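PDB 5MXZ: cytochrome c-552 Ks_3358 from Candidatus Kuenenia stuttgartiensis, which binds one heme c covalently and, as in related small c-type cytochromes, probably carries electrons between redox partners. Local coordinates for residues 44-50 with 77-81. The protein carries 1 engineered substitution. Numbering follows the deposited sequence.
Sequences TSDERII and VPVVR. With ZN (zinc ion), chain F; ZN (zinc ion), chain E; HEC (heme c), chain B; EDO (1,2-ethanediol), chain R.
Asp46 shares its carboxylate between Arg81 and a zinc ion. Asp46 OD2 binds the metal at 2.2 Å and OD1 is a longer second ligand. Asp46 OD1 also takes a hydrogen bond from Arg81 NH2 at 2.7 Å within a salt bridge. NH2 meets OD1 nearly along its C-O axis, although the carboxylate and guanidinium planes are 48° apart. Arg81 NE adds a weak bond to the same oxygen. Arg81 NH2 gives a second hydrogen bond, to Thr44 O at 2.7 Å, and both acceptors lie in the guanidinium plane. Arg81 NH1 adds a weak bond to Thr44 O and a further bond to Gln41 OE1. Ile49 CD1 rests over the centre of one face, 3.6 Å from Arg81 CZ. The bend at chi2 of Arg81 (-72°) turns the chain toward the start of helix 46-55, where Ser45 is the N-cap and its OG accepts from Arg48 N. This contact joins that helix to the C-terminal helix 77-80 in the all-helical cytochrome c fold, beside the heme. Ile49 CD1 packs on Val80 CG1 at 4.0 Å, and both residues reach heme methyl groups. Val77 sets CG1 against Asp46 OD1 and CG2 against Ile50 CG1. Arg48 NH1 donates to heme propionate oxygen O2A.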
loop_
_atom_site.group_PDB
_atom_site.type_symbol
_atom_site.label_atom_id
_atom_site.label_comp_id
_atom_site.label_asym_id
_atom_site.label_seq_id
_atom_site.Cartn_x
_atom_site.Cartn_y
_atom_site.Cartn_z
ATOM N N THR A 44 9.741 -2.552 -8.336
ATOM C CA THR A 44 8.288 -2.726 -8.260
ATOM C C THR A 44 7.574 -1.783 -9.217
ATOM O O THR A 44 7.766 -0.565 -9.160
ATOM C CB THR A 44 7.774 -2.541 -6.815
ATOM O OG1 THR A 44 8.520 -3.392 -5.935
ATOM C CG2 THR A 44 6.288 -2.870 -6.702
ATOM N N SER A 45 6.762 -2.365 -10.099
ATOM C CA SER A 45 5.977 -1.607 -11.072
ATOM C C SER A 45 4.706 -1.067 -10.433
ATOM O O SER A 45 4.234 -1.611 -9.424
ATOM C CB SER A 45 5.600 -2.491 -12.269
ATOM O OG SER A 45 4.621 -3.450 -11.900
ATOM N N ASP A 46 4.143 -0.018 -11.037
ATOM C CA ASP A 46 2.835 0.516 -10.615
ATOM C C ASP A 46 1.745 -0.535 -10.658
ATOM O O ASP A 46 0.905 -0.599 -9.758
ATOM C CB ASP A 46 2.432 1.703 -11.483
ATOM C CG ASP A 46 3.320 2.901 -11.266
ATOM O OD1 ASP A 46 4.220 2.856 -10.398
ATOM O OD2 ASP A 46 3.131 3.908 -11.968
ATOM N N GLU A 47 1.780 -1.363 -11.704
ATOM C CA GLU A 47 0.828 -2.449 -11.886
ATOM C C GLU A 47 0.857 -3.454 -10.734
ATOM O O GLU A 47 -0.201 -3.880 -10.273
ATOM C CB GLU A 47 1.100 -3.149 -13.208
ATOM C CG GLU A 47 0.198 -4.336 -13.489
ATOM C CD GLU A 47 0.741 -5.217 -14.588
ATOM O OE1 GLU A 47 0.568 -6.456 -14.509
ATOM O OE2 GLU A 47 1.335 -4.671 -15.543
ATOM N N ARG A 48 2.062 -3.824 -10.285
ATOM C CA ARG A 48 2.242 -4.709 -9.124
ATOM C C ARG A 48 1.619 -4.100 -7.866
ATOM O O ARG A 48 0.917 -4.795 -7.123
ATOM C CB ARG A 48 3.735 -5.047 -8.910
ATOM C CG ARG A 48 4.084 -5.838 -7.647
ATOM C CD ARG A 48 3.851 -7.351 -7.761
ATOM N NE ARG A 48 2.437 -7.731 -7.687
ATOM C CZ ARG A 48 1.729 -7.895 -6.564
ATOM N NH1 ARG A 48 2.272 -7.706 -5.366
ATOM N NH2 ARG A 48 0.452 -8.231 -6.639
ATOM N N ILE A 49 1.865 -2.807 -7.652
ATOM C CA ILE A 49 1.275 -2.060 -6.537
ATOM C C ILE A 49 -0.263 -2.085 -6.618
ATOM O O ILE A 49 -0.926 -2.428 -5.633
ATOM C CB ILE A 49 1.839 -0.610 -6.441
ATOM C CG1 ILE A 49 3.345 -0.634 -6.093
ATOM C CG2 ILE A 49 1.066 0.222 -5.416
ATOM C CD1 ILE A 49 4.104 0.657 -6.368
ATOM N N ILE A 50 -0.800 -1.765 -7.797
ATOM C CA ILE A 50 -2.250 -1.753 -8.050
ATOM C C ILE A 50 -2.865 -3.141 -7.829
ATOM O O ILE A 50 -3.882 -3.263 -7.129
ATOM C CB ILE A 50 -2.584 -1.161 -9.454
ATOM C CG1 ILE A 50 -2.288 0.346 -9.469
ATOM C CG2 ILE A 50 -4.045 -1.403 -9.840
ATOM C CD1 ILE A 50 -1.943 0.918 -10.835
ATOM N N VAL A 77 -0.918 4.982 -5.426
ATOM C CA VAL A 77 0.427 4.705 -5.976
ATOM C C VAL A 77 1.471 5.779 -5.574
ATOM O O VAL A 77 2.505 5.404 -5.012
ATOM C CB VAL A 77 0.426 4.386 -7.505
ATOM C CG1 VAL A 77 1.841 4.163 -8.035
ATOM C CG2 VAL A 77 -0.415 3.154 -7.799
ATOM N N PRO A 78 1.197 7.095 -5.810
ATOM C CA PRO A 78 2.208 8.090 -5.384
ATOM C C PRO A 78 2.412 8.199 -3.866
ATOM O O PRO A 78 3.426 8.752 -3.427
ATOM C CB PRO A 78 1.687 9.414 -5.961
ATOM C CG PRO A 78 0.251 9.189 -6.250
ATOM C CD PRO A 78 0.109 7.736 -6.582
ATOM N N VAL A 79 1.462 7.685 -3.082
ATOM C CA VAL A 79 1.631 7.587 -1.629
ATOM C C VAL A 79 2.644 6.477 -1.291
ATOM O O VAL A 79 3.605 6.715 -0.551
ATOM C CB VAL A 79 0.283 7.388 -0.890
ATOM C CG1 VAL A 79 0.507 7.292 0.613
ATOM C CG2 VAL A 79 -0.679 8.531 -1.203
ATOM N N VAL A 80 2.424 5.286 -1.852
ATOM C CA VAL A 80 3.329 4.134 -1.710
ATOM C C VAL A 80 4.751 4.500 -2.169
ATOM O O VAL A 80 5.745 4.126 -1.522
ATOM C CB VAL A 80 2.786 2.892 -2.472
ATOM C CG1 VAL A 80 3.828 1.784 -2.572
ATOM C CG2 VAL A 80 1.518 2.358 -1.807
ATOM N N ARG A 81 4.819 5.257 -3.263
ATOM C CA ARG A 81 6.071 5.759 -3.837
ATOM C C ARG A 81 6.807 6.778 -2.956
ATOM O O ARG A 81 8.013 6.990 -3.130
ATOM C CB ARG A 81 5.803 6.383 -5.210
ATOM C CG ARG A 81 5.365 5.418 -6.303
ATOM C CD ARG A 81 6.515 4.548 -6.761
ATOM N NE ARG A 81 6.155 3.657 -7.860
ATOM C CZ ARG A 81 6.740 2.489 -8.105
ATOM N NH1 ARG A 81 7.716 2.038 -7.324
ATOM N NH2 ARG A 81 6.347 1.761 -9.144
HETATM ZN ZN ZN F . 5.058 4.922 -11.783
HETATM ZN ZN ZN E . 1.109 -6.037 -17.105
HETATM FE FE HEC B . -0.485 -3.967 2.209
HETATM C CHA HEC B . 1.966 -5.947 0.831
HETATM C CHB HEC B . 0.047 -1.573 -0.199
HETATM C CHC HEC B . -3.324 -2.325 3.277
HETATM C CHD HEC B . -0.484 -5.894 5.033
HETATM N NA HEC B . 0.786 -3.805 0.560
HETATM C C1A HEC B . 1.761 -4.647 0.188
HETATM C C2A HEC B . 2.531 -4.241 -1.005
HETATM C C3A HEC B . 1.959 -2.929 -1.331
HETATM C C4A HEC B . 0.907 -2.771 -0.290
HETATM C CMA HEC B . 2.342 -1.996 -2.456
HETATM C CAA HEC B . 3.666 -5.002 -1.638
HETATM C CBA HEC B . 3.450 -5.631 -2.988
HETATM C CGA HEC B . 4.810 -6.106 -3.462
HETATM O O1A HEC B . 5.822 -5.987 -2.736
HETATM O O2A HEC B . 4.876 -6.612 -4.589
HETATM N NB HEC B . -1.498 -2.237 1.616
HETATM C C1B HEC B . -1.140 -1.365 0.640
HETATM C C2B HEC B . -2.045 -0.196 0.448
HETATM C C3B HEC B . -3.038 -0.461 1.498
HETATM C C4B HEC B . -2.605 -1.704 2.159
HETATM C CMB HEC B . -1.943 0.940 -0.536
HETATM C CAB HEC B . -4.238 0.322 1.829
HETATM C CBB HEC B . -5.338 0.320 0.790
HETATM N NC HEC B . -1.732 -4.100 3.881
HETATM C C1C HEC B . -2.794 -3.334 4.203
HETATM C C2C HEC B . -3.440 -3.644 5.512
HETATM C C3C HEC B . -2.573 -4.726 6.003
HETATM C C4C HEC B . -1.553 -4.899 4.948
HETATM C CMC HEC B . -4.649 -3.004 6.145
HETATM C CAC HEC B . -2.662 -5.454 7.307
HETATM C CBC HEC B . -3.907 -6.243 7.623
HETATM N ND HEC B . 0.550 -5.667 2.811
HETATM C C1D HEC B . 0.439 -6.330 3.978
HETATM C C2D HEC B . 1.308 -7.518 4.116
HETATM C C3D HEC B . 2.052 -7.525 2.850
HETATM C C4D HEC B . 1.502 -6.343 2.155
HETATM C CMD HEC B . 1.423 -8.474 5.275
HETATM C CAD HEC B . 3.078 -8.498 2.340
HETATM C CBD HEC B . 2.300 -9.410 1.376
HETATM C CGD HEC B . 2.888 -9.527 -0.022
HETATM O O1D HEC B . 2.420 -10.402 -0.790
HETATM O O2D HEC B . 3.815 -8.772 -0.398
HETATM C C1 EDO R . 8.990 -0.356 -13.050
HETATM O O1 EDO R . 9.303 -1.718 -12.735
HETATM C C2 EDO R . 10.027 0.557 -12.405
HETATM O O2 EDO R . 9.921 0.477 -10.977
#